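Local coordinates for protein serine protease inhibitor (Schistosoma haematobium, PDB 3STO) that probably inhibits serine-type endopeptidases with a serpin fold, at residues 22-30 with 304-313; 34-44 with 390-401. All blocks are in the same frame, centred on the assembly; numbering follows the deposited sequence.

Interaction 1. Residues 22-30 with 304-313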
loop_
_atom_site.group_PDB
_atom_site.type_symbol
_atom_site.label_atom_id
_atom_site.label_comp_id
_atom_site.label_asym_id
_atom_site.label_seq_id
_atom_site.Cartn_x
_atom_site.Cartn_y
_atom_site.Cartn_z
ATOM N N PHE A 22 1.551 13.178 4.399
ATOM C CA PHE A 22 0.384 12.320 4.490
ATOM C C PHE A 22 0.819 10.912 4.909
ATOM O O PHE A 22 0.336 10.350 5.880
ATOM C CB PHE A 22 -0.336 12.244 3.137
ATOM C CG PHE A 22 -1.482 11.282 3.139
ATOM C CD1 PHE A 22 -2.691 11.620 3.745
ATOM C CD2 PHE A 22 -1.335 10.007 2.605
ATOM C CE1 PHE A 22 -3.743 10.713 3.787
ATOM C CE2 PHE A 22 -2.381 9.085 2.640
ATOM C CZ PHE A 22 -3.597 9.442 3.220
ATOM N N THR A 23 1.738 10.349 4.142
ATOM C CA THR A 23 2.204 8.986 4.357
ATOM C C THR A 23 2.611 8.719 5.805
ATOM O O THR A 23 2.206 7.731 6.379
ATOM C CB THR A 23 3.338 8.623 3.386
ATOM O OG1 THR A 23 2.790 8.508 2.062
ATOM C CG2 THR A 23 3.902 7.307 3.781
ATOM N N HIS A 24 3.353 9.639 6.396
ATOM C CA HIS A 24 3.756 9.525 7.791
ATOM C C HIS A 24 2.573 9.558 8.764
ATOM O O HIS A 24 2.494 8.735 9.665
ATOM C CB HIS A 24 4.789 10.612 8.160
ATOM C CG HIS A 24 5.377 10.440 9.529
ATOM N ND1 HIS A 24 6.036 11.452 10.192
ATOM C CD2 HIS A 24 5.400 9.359 10.356
ATOM C CE1 HIS A 24 6.453 11.003 11.369
ATOM N NE2 HIS A 24 6.073 9.741 11.494
ATOM N N ALA A 25 1.641 10.487 8.550
ATOM C CA ALA A 25 0.489 10.634 9.421
ATOM C C ALA A 25 -0.349 9.390 9.333
ATOM O O ALA A 25 -0.856 8.863 10.341
ATOM C CB ALA A 25 -0.354 11.865 9.013
ATOM N N TYR A 26 -0.511 8.917 8.112
ATOM C CA TYR A 26 -1.300 7.727 7.916
ATOM C C TYR A 26 -0.649 6.487 8.597
ATOM O O TYR A 26 -1.333 5.656 9.189
ATOM C CB TYR A 26 -1.535 7.506 6.436
ATOM C CG TYR A 26 -2.018 6.130 6.125
ATOM C CD1 TYR A 26 -3.342 5.776 6.384
ATOM C CD2 TYR A 26 -1.148 5.157 5.601
ATOM C CE1 TYR A 26 -3.815 4.493 6.112
ATOM C CE2 TYR A 26 -1.601 3.870 5.309
ATOM C CZ TYR A 26 -2.947 3.548 5.573
ATOM O OH TYR A 26 -3.452 2.302 5.297
ATOM N N LEU A 27 0.670 6.371 8.521
ATOM C CA LEU A 27 1.335 5.167 9.033
ATOM C C LEU A 27 1.444 5.161 10.559
ATOM O O LEU A 27 1.210 4.137 11.156
ATOM C CB LEU A 27 2.692 4.938 8.352
ATOM C CG LEU A 27 2.702 4.440 6.903
ATOM C CD1 LEU A 27 4.096 4.507 6.334
ATOM C CD2 LEU A 27 2.162 3.036 6.776
ATOM N N SER A 28 1.722 6.305 11.191
ATOM C CA SER A 28 1.749 6.348 12.658
ATOM C C SER A 28 0.429 6.050 13.307
ATOM O O SER A 28 0.394 5.718 14.473
ATOM C CB SER A 28 2.250 7.666 13.225
ATOM O OG SER A 28 1.872 8.731 12.407
ATOM N N THR A 29 -0.660 6.135 12.570
ATOM C CA THR A 29 -1.944 5.910 13.194
ATOM C C THR A 29 -2.400 4.500 12.935
ATOM O O THR A 29 -2.775 3.779 13.846
ATOM C CB THR A 29 -3.025 6.904 12.705
ATOM O OG1 THR A 29 -2.652 8.233 13.104
ATOM C CG2 THR A 29 -4.392 6.533 13.316
ATOM N N VAL A 30 -2.353 4.111 11.680
ATOM C CA VAL A 30 -2.921 2.851 11.265
ATOM C C VAL A 30 -2.135 1.663 11.835
ATOM O O VAL A 30 -2.695 0.600 12.027
ATOM C CB VAL A 30 -2.982 2.757 9.739
ATOM C CG1 VAL A 30 -1.587 2.513 9.138
ATOM C CG2 VAL A 30 -3.958 1.666 9.325
ATOM N N LEU A 304 -8.404 -3.586 4.642
ATOM C CA LEU A 304 -8.416 -2.568 5.681
ATOM C C LEU A 304 -9.648 -1.686 5.554
ATOM O O LEU A 304 -10.021 -1.279 4.430
ATOM C CB LEU A 304 -7.189 -1.687 5.554
ATOM C CG LEU A 304 -5.839 -2.258 5.921
ATOM C CD1 LEU A 304 -4.824 -1.172 5.660
ATOM C CD2 LEU A 304 -5.852 -2.679 7.377
ATOM N N ASP A 305 -10.267 -1.404 6.701
ATOM C CA ASP A 305 -11.272 -0.345 6.839
ATOM C C ASP A 305 -10.497 0.884 7.248
ATOM O O ASP A 305 -9.962 0.946 8.352
ATOM C CB ASP A 305 -12.299 -0.698 7.924
ATOM C CG ASP A 305 -13.134 0.519 8.385
ATOM O OD1 ASP A 305 -13.215 1.546 7.655
ATOM O OD2 ASP A 305 -13.728 0.451 9.492
ATOM N N LEU A 306 -10.420 1.862 6.356
ATOM C CA LEU A 306 -9.624 3.048 6.642
ATOM C C LEU A 306 -10.402 4.214 7.245
ATOM O O LEU A 306 -9.808 5.248 7.617
ATOM C CB LEU A 306 -8.893 3.486 5.379
ATOM C CG LEU A 306 -8.055 2.289 4.963
ATOM C CD1 LEU A 306 -7.641 2.400 3.548
ATOM C CD2 LEU A 306 -6.884 2.184 5.896
ATOM N N VAL A 307 -11.715 4.058 7.377
ATOM C CA VAL A 307 -12.522 5.191 7.850
ATOM C C VAL A 307 -12.054 5.756 9.211
ATOM O O VAL A 307 -11.839 6.952 9.320
ATOM C CB VAL A 307 -14.039 4.886 7.821
ATOM C CG1 VAL A 307 -14.803 5.977 8.554
ATOM C CG2 VAL A 307 -14.520 4.738 6.386
ATOM N N PRO A 308 -11.843 4.881 10.239
ATOM C CA PRO A 308 -11.389 5.362 11.560
ATOM C C PRO A 308 -10.028 6.068 11.527
ATOM O O PRO A 308 -9.877 7.148 12.111
ATOM C CB PRO A 308 -11.317 4.080 12.396
ATOM C CG PRO A 308 -12.282 3.125 11.714
ATOM C CD PRO A 308 -12.150 3.434 10.259
ATOM N N THR A 309 -9.054 5.477 10.845
ATOM C CA THR A 309 -7.740 6.107 10.701
ATOM C C THR A 309 -7.831 7.451 10.008
ATOM O O THR A 309 -7.202 8.410 10.447
ATOM C CB THR A 309 -6.768 5.234 9.856
ATOM O OG1 THR A 309 -6.636 3.941 10.447
ATOM C CG2 THR A 309 -5.400 5.892 9.759
ATOM N N LEU A 310 -8.590 7.494 8.908
ATOM C CA LEU A 310 -8.838 8.749 8.169
ATOM C C LEU A 310 -9.565 9.822 8.997
ATOM O O LEU A 310 -9.232 10.997 8.919
ATOM C CB LEU A 310 -9.587 8.495 6.847
ATOM C CG LEU A 310 -8.784 7.744 5.776
ATOM C CD1 LEU A 310 -9.659 7.363 4.620
ATOM C CD2 LEU A 310 -7.611 8.576 5.301
ATOM N N LYS A 311 -10.534 9.407 9.804
ATOM C CA LYS A 311 -11.154 10.331 10.741
ATOM C C LYS A 311 -10.105 10.874 11.664
ATOM O O LYS A 311 -9.959 12.104 11.845
ATOM C CB LYS A 311 -12.245 9.640 11.557
ATOM C CG LYS A 311 -13.581 9.571 10.858
ATOM C CD LYS A 311 -14.516 8.603 11.537
ATOM C CE LYS A 311 -15.885 8.743 10.964
ATOM N NZ LYS A 311 -16.778 7.622 11.394
ATOM N N SER A 312 -9.373 9.948 12.261
ATOM C CA SER A 312 -8.282 10.295 13.166
ATOM C C SER A 312 -7.239 11.276 12.597
ATOM O O SER A 312 -6.674 12.060 13.345
ATOM C CB SER A 312 -7.580 9.032 13.635
ATOM O OG SER A 312 -6.396 9.387 14.311
ATOM N N ILE A 313 -6.982 11.253 11.287
ATOM C CA ILE A 313 -5.992 12.170 10.739
ATOM C C ILE A 313 -6.596 13.395 10.075
ATOM O O ILE A 313 -5.882 14.158 9.411
ATOM C CB ILE A 313 -4.926 11.479 9.787
ATOM C CG1 ILE A 313 -5.551 10.971 8.488
ATOM C CG2 ILE A 313 -4.183 10.332 10.495
ATOM C CD1 ILE A 313 -4.555 10.179 7.658
HETATM O O HOH W 1 -3.847 10.432 14.716
#
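The Y26 ring meets L306 at its edge, near the ring plane, where L306 CD2 lies 3.8 Å from Y26 CE1, while one face of the same ring is covered by CG1 of V30, one helical turn on. T309 CG2 approaches Y26 CD1 obliquely at 4.0 Å. The F22 ring has Y26 CB over one face and is met obliquely by I313 CD1, 4.0 Å from F22 CE1. I313 carries CG1 between its backbone N and carbonyl carbon (chi1 68°), which sends CD1 in between F22 and Y26 while CG2 turns to A25 and T29. Farther along, the methyls T29 CG2 and T309 CG2 meet at 3.8 Å, the two side chains running past each other in opposite directions. No direct hydrogen bond joins the segments; a water bridges T29 OG1 (3.0 Å) and S312 OG (2.8 Å). The contact is thus mainly apolar packing of the serpin domain's N-terminal helix against a strand end and short helix. The axis of 307-312 crosses that of 22-30 at 123°, 9.6 Å apart at closest approach. I46 of helix 43-55 touches F22, Y26 and L306, and strand 339-348 pairs with the backbone of L304 and L306.

Interaction 2. Residues 34-44 with 390-401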
loop_
_atom_site.group_PDB
_atom_site.type_symbol
_atom_site.label_atom_id
_atom_site.label_comp_id
_atom_site.label_asym_id
_atom_site.label_seq_id
_atom_site.Cartn_x
_atom_site.Cartn_y
_atom_site.Cartn_z
ATOM N N PHE A 34 -2.096 -2.979 15.404
ATOM C CA PHE A 34 -1.802 -4.270 14.776
ATOM C C PHE A 34 -0.569 -4.937 15.389
ATOM O O PHE A 34 0.068 -5.799 14.758
ATOM C CB PHE A 34 -1.672 -4.114 13.247
ATOM C CG PHE A 34 -2.938 -3.667 12.602
ATOM C CD1 PHE A 34 -3.912 -4.588 12.249
ATOM C CD2 PHE A 34 -3.195 -2.331 12.416
ATOM C CE1 PHE A 34 -5.106 -4.185 11.690
ATOM C CE2 PHE A 34 -4.397 -1.914 11.849
ATOM C CZ PHE A 34 -5.348 -2.844 11.489
ATOM N N GLY A 35 -0.256 -4.518 16.620
ATOM C CA GLY A 35 0.840 -5.070 17.400
ATOM C C GLY A 35 0.789 -6.586 17.434
ATOM O O GLY A 35 1.793 -7.225 17.623
ATOM N N GLY A 36 -0.385 -7.175 17.230
ATOM C CA GLY A 36 -0.483 -8.621 17.287
ATOM C C GLY A 36 -0.868 -9.327 16.001
ATOM O O GLY A 36 -1.145 -10.521 16.026
ATOM N N ASP A 37 -0.892 -8.620 14.872
ATOM C CA ASP A 37 -1.256 -9.271 13.622
ATOM C C ASP A 37 -0.189 -9.127 12.531
ATOM O O ASP A 37 0.711 -8.302 12.628
ATOM C CB ASP A 37 -2.585 -8.700 13.103
ATOM C CG ASP A 37 -3.699 -8.764 14.131
ATOM O OD1 ASP A 37 -3.916 -9.842 14.722
ATOM O OD2 ASP A 37 -4.370 -7.730 14.347
ATOM N N ASN A 38 -0.322 -9.908 11.470
ATOM C CA ASN A 38 0.273 -9.488 10.205
ATOM C C ASN A 38 -0.322 -8.122 9.783
ATOM O O ASN A 38 -1.493 -7.823 10.018
ATOM C CB ASN A 38 0.052 -10.508 9.090
ATOM C CG ASN A 38 0.770 -11.848 9.335
ATOM O OD1 ASN A 38 1.854 -11.913 9.934
ATOM N ND2 ASN A 38 0.162 -12.924 8.833
ATOM N N PHE A 39 0.497 -7.279 9.186
ATOM C CA PHE A 39 0.013 -6.011 8.704
ATOM C C PHE A 39 0.518 -5.771 7.279
ATOM O O PHE A 39 1.658 -6.104 6.960
ATOM C CB PHE A 39 0.455 -4.870 9.627
ATOM C CG PHE A 39 0.083 -3.538 9.113
ATOM C CD1 PHE A 39 -1.222 -3.058 9.274
ATOM C CD2 PHE A 39 1.013 -2.769 8.410
ATOM C CE1 PHE A 39 -1.609 -1.785 8.765
ATOM C CE2 PHE A 39 0.650 -1.500 7.894
ATOM C CZ PHE A 39 -0.671 -1.002 8.077
ATOM N N LEU A 40 -0.324 -5.178 6.439
ATOM C CA LEU A 40 0.036 -4.909 5.051
ATOM C C LEU A 40 -0.724 -3.660 4.581
ATOM O O LEU A 40 -1.933 -3.582 4.727
ATOM C CB LEU A 40 -0.327 -6.131 4.195
ATOM C CG LEU A 40 -0.219 -6.063 2.682
ATOM C CD1 LEU A 40 1.171 -5.669 2.293
ATOM C CD2 LEU A 40 -0.600 -7.381 2.037
ATOM N N THR A 41 -0.013 -2.674 4.051
ATOM C CA THR A 41 -0.667 -1.513 3.478
ATOM C C THR A 41 0.112 -0.796 2.357
ATOM O O THR A 41 1.348 -0.781 2.332
ATOM C CB THR A 41 -0.995 -0.452 4.565
ATOM O OG1 THR A 41 -1.971 0.473 4.060
ATOM C CG2 THR A 41 0.291 0.298 4.992
ATOM N N CYS A 42 -0.649 -0.141 1.476
ATOM C CA CYS A 42 -0.106 0.744 0.441
ATOM C C CYS A 42 -0.597 2.208 0.527
ATOM O O CYS A 42 -1.675 2.559 0.035
ATOM C CB CYS A 42 -0.409 0.178 -0.936
ATOM S SG CYS A 42 -0.265 1.503 -2.157
ATOM N N PRO A 43 0.205 3.071 1.141
ATOM C CA PRO A 43 -0.216 4.440 1.497
ATOM C C PRO A 43 -0.573 5.348 0.330
ATOM O O PRO A 43 -1.377 6.276 0.525
ATOM C CB PRO A 43 1.002 5.006 2.236
ATOM C CG PRO A 43 1.811 3.820 2.607
ATOM C CD PRO A 43 1.563 2.761 1.610
ATOM N N LEU A 44 -0.002 5.108 -0.852
ATOM C CA LEU A 44 -0.277 5.986 -2.005
ATOM C C LEU A 44 -1.651 5.705 -2.624
ATOM O O LEU A 44 -2.259 6.558 -3.244
ATOM C CB LEU A 44 0.833 5.900 -3.075
ATOM C CG LEU A 44 2.231 6.370 -2.668
ATOM C CD1 LEU A 44 3.164 6.341 -3.866
ATOM C CD2 LEU A 44 2.216 7.759 -2.062
ATOM N N LEU A 390 10.992 7.782 -5.855
ATOM C CA LEU A 390 10.246 8.519 -4.849
ATOM C C LEU A 390 10.922 8.500 -3.480
ATOM O O LEU A 390 10.521 9.233 -2.593
ATOM C CB LEU A 390 8.842 7.959 -4.732
ATOM C CG LEU A 390 8.030 7.924 -6.028
ATOM C CD1 LEU A 390 6.648 7.367 -5.740
ATOM C CD2 LEU A 390 7.924 9.298 -6.663
ATOM N N THR A 391 11.956 7.668 -3.324
ATOM C CA THR A 391 12.586 7.392 -2.023
ATOM C C THR A 391 11.590 7.171 -0.872
ATOM O O THR A 391 11.710 7.764 0.206
ATOM C CB THR A 391 13.661 8.435 -1.626
ATOM O OG1 THR A 391 13.068 9.735 -1.586
ATOM C CG2 THR A 391 14.785 8.438 -2.633
HETATM N N MSE A 392 10.628 6.294 -1.099
HETATM C CA MSE A 392 9.682 5.979 -0.058
HETATM C C MSE A 392 9.120 4.593 -0.297
HETATM O O MSE A 392 9.217 4.048 -1.383
HETATM C CB MSE A 392 8.549 6.994 -0.050
HETATM C CG MSE A 392 7.582 6.792 -1.201
HETATM SE SE MSE A 392 6.265 8.269 -1.427
HETATM C CE MSE A 392 5.585 8.348 0.425
ATOM N N PRO A 393 8.542 3.998 0.741
ATOM C CA PRO A 393 7.910 2.706 0.483
ATOM C C PRO A 393 6.537 2.889 -0.139
ATOM O O PRO A 393 5.748 3.755 0.246
ATOM C CB PRO A 393 7.784 2.099 1.884
ATOM C CG PRO A 393 7.631 3.312 2.790
ATOM C CD PRO A 393 8.532 4.370 2.172
ATOM N N ILE A 394 6.255 2.077 -1.132
ATOM C CA ILE A 394 4.921 2.070 -1.666
ATOM C C ILE A 394 4.094 0.915 -1.103
ATOM O O ILE A 394 2.893 0.856 -1.295
ATOM C CB ILE A 394 4.928 2.071 -3.198
ATOM C CG1 ILE A 394 5.626 0.837 -3.728
ATOM C CG2 ILE A 394 5.595 3.370 -3.741
ATOM C CD1 ILE A 394 5.310 0.621 -5.175
HETATM N N MSE A 395 4.747 0.011 -0.390
HETATM C CA MSE A 395 4.067 -1.066 0.311
HETATM C C MSE A 395 4.857 -1.255 1.621
HETATM O O MSE A 395 6.090 -1.290 1.620
HETATM C CB MSE A 395 4.012 -2.308 -0.572
HETATM C CG MSE A 395 3.270 -3.527 -0.036
HETATM SE SE MSE A 395 4.104 -4.588 1.400
HETATM C CE MSE A 395 5.889 -5.161 0.796
ATOM N N ALA A 396 4.134 -1.300 2.738
ATOM C CA ALA A 396 4.690 -1.524 4.069
ATOM C C ALA A 396 3.975 -2.730 4.693
ATOM O O ALA A 396 2.767 -2.893 4.570
ATOM C CB ALA A 396 4.534 -0.253 4.970
ATOM N N ALA A 397 4.741 -3.591 5.330
ATOM C CA ALA A 397 4.232 -4.851 5.821
ATOM C C ALA A 397 4.970 -5.289 7.073
ATOM O O ALA A 397 6.174 -5.098 7.213
ATOM C CB ALA A 397 4.329 -5.948 4.746
ATOM N N LYS A 398 4.227 -5.895 7.981
ATOM C CA LYS A 398 4.830 -6.629 9.070
ATOM C C LYS A 398 4.409 -8.110 8.944
ATOM O O LYS A 398 3.216 -8.446 8.854
ATOM C CB LYS A 398 4.416 -6.040 10.414
ATOM C CG LYS A 398 4.941 -6.845 11.598
ATOM C CD LYS A 398 4.539 -6.233 12.918
ATOM C CE LYS A 398 3.051 -6.365 13.160
ATOM N NZ LYS A 398 2.761 -6.314 14.620
ATOM N N VAL A 399 5.392 -8.994 8.936
ATOM C CA VAL A 399 5.122 -10.423 8.821
ATOM C C VAL A 399 5.487 -11.163 10.104
ATOM O O VAL A 399 6.662 -11.382 10.420
ATOM C CB VAL A 399 5.833 -11.043 7.604
ATOM C CG1 VAL A 399 5.393 -12.459 7.439
ATOM C CG2 VAL A 399 5.530 -10.229 6.328
HETATM N N MSE A 400 4.461 -11.527 10.854
HETATM C CA MSE A 400 4.646 -12.256 12.104
HETATM C C MSE A 400 4.433 -13.747 11.920
HETATM O O MSE A 400 5.063 -14.567 12.577
HETATM C CB MSE A 400 3.651 -11.753 13.139
HETATM C CG MSE A 400 4.155 -10.576 13.921
HETATM SE SE MSE A 400 2.872 -10.041 15.296
HETATM C CE MSE A 400 3.933 -8.575 16.032
ATOM N N ASN A 401 3.518 -14.073 11.022
ATOM C CA ASN A 401 3.089 -15.413 10.804
ATOM C C ASN A 401 2.956 -15.613 9.310
ATOM O O ASN A 401 1.898 -15.324 8.735
ATOM C CB ASN A 401 1.731 -15.638 11.478
ATOM C CG ASN A 401 1.361 -17.122 11.602
ATOM O OD1 ASN A 401 1.908 -17.989 10.915
ATOM N ND2 ASN A 401 0.434 -17.412 12.497
HETATM O O HOH W 2 1.787 2.973 -2.087
#
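Strand 39-41 runs antiparallel to strand 395-399, with F39-K398 and T41-A396 as hydrogen-bonded pairs and L40-A397 the non-hydrogen-bonded pair between them. The pairing is prolonged by a side chain: N38 imitates a further strand residue. Its OD1 accepts from M400 N at 2.8 Å, nearly along the C=O axis, and from N401 N at 2.9 Å, in the carbonyl plane on a lone pair, while its ND2 returns a bond to N401 O at 3.0 Å. Three bonds thus fix the rotation of the amide. K398 spans from the strand to the type I turn F34-D37; its chain is straight as far as CD and bends at chi3 (69°), which brings NZ within 2.7 Å of F34 O. D37 N grips the same oxygen from the opposite face of its carbonyl plane, so one donor closes the turn and the other ties it to the C-terminal strand. SE of selenomethionine M400 packs alongside the same turn. On the other face of the sheet, L40 CD1 reaches M395 and the methyl of A397. Beyond the corner at I394, a water donates to I394 O and accepts from L44 N. L44 continues the contact with its two methyls, CD1 3.8 Å from I394 CG2 and CD2 4.1 Å from M392 SE. Strands 381-387, 392-399 and 39-41 lie side by side in what serpins call sheet B, with a classic bulge where I394 and M395 face I385. Helix 18-30 covers F39 and T41, while L40, M395 and A397 rest on L346 of strand 339-348.

Read from the N terminus, helix 18-30 leads through a short turn into strand 39-41 and then helix 43-55, so the first halves of both contacts are neighbours in sequence. Interaction 1 closes a loop of 273 residues when the end of strand 287-305 and helix 307-312 return to the N-terminal helix. Interaction 2 closes a longer one, 345 residues, as the last strand, near the C terminus, pairs with strand 39-41. Their segments alternate, so the two loops cross. The contacts, with centres about 13 Å apart, meet directly: Y26 OH lies 2.7 Å from T41 OG1, probably a hydrogen bond. Together they join the N-terminal region to helix 307-312 and to the C-terminal strand.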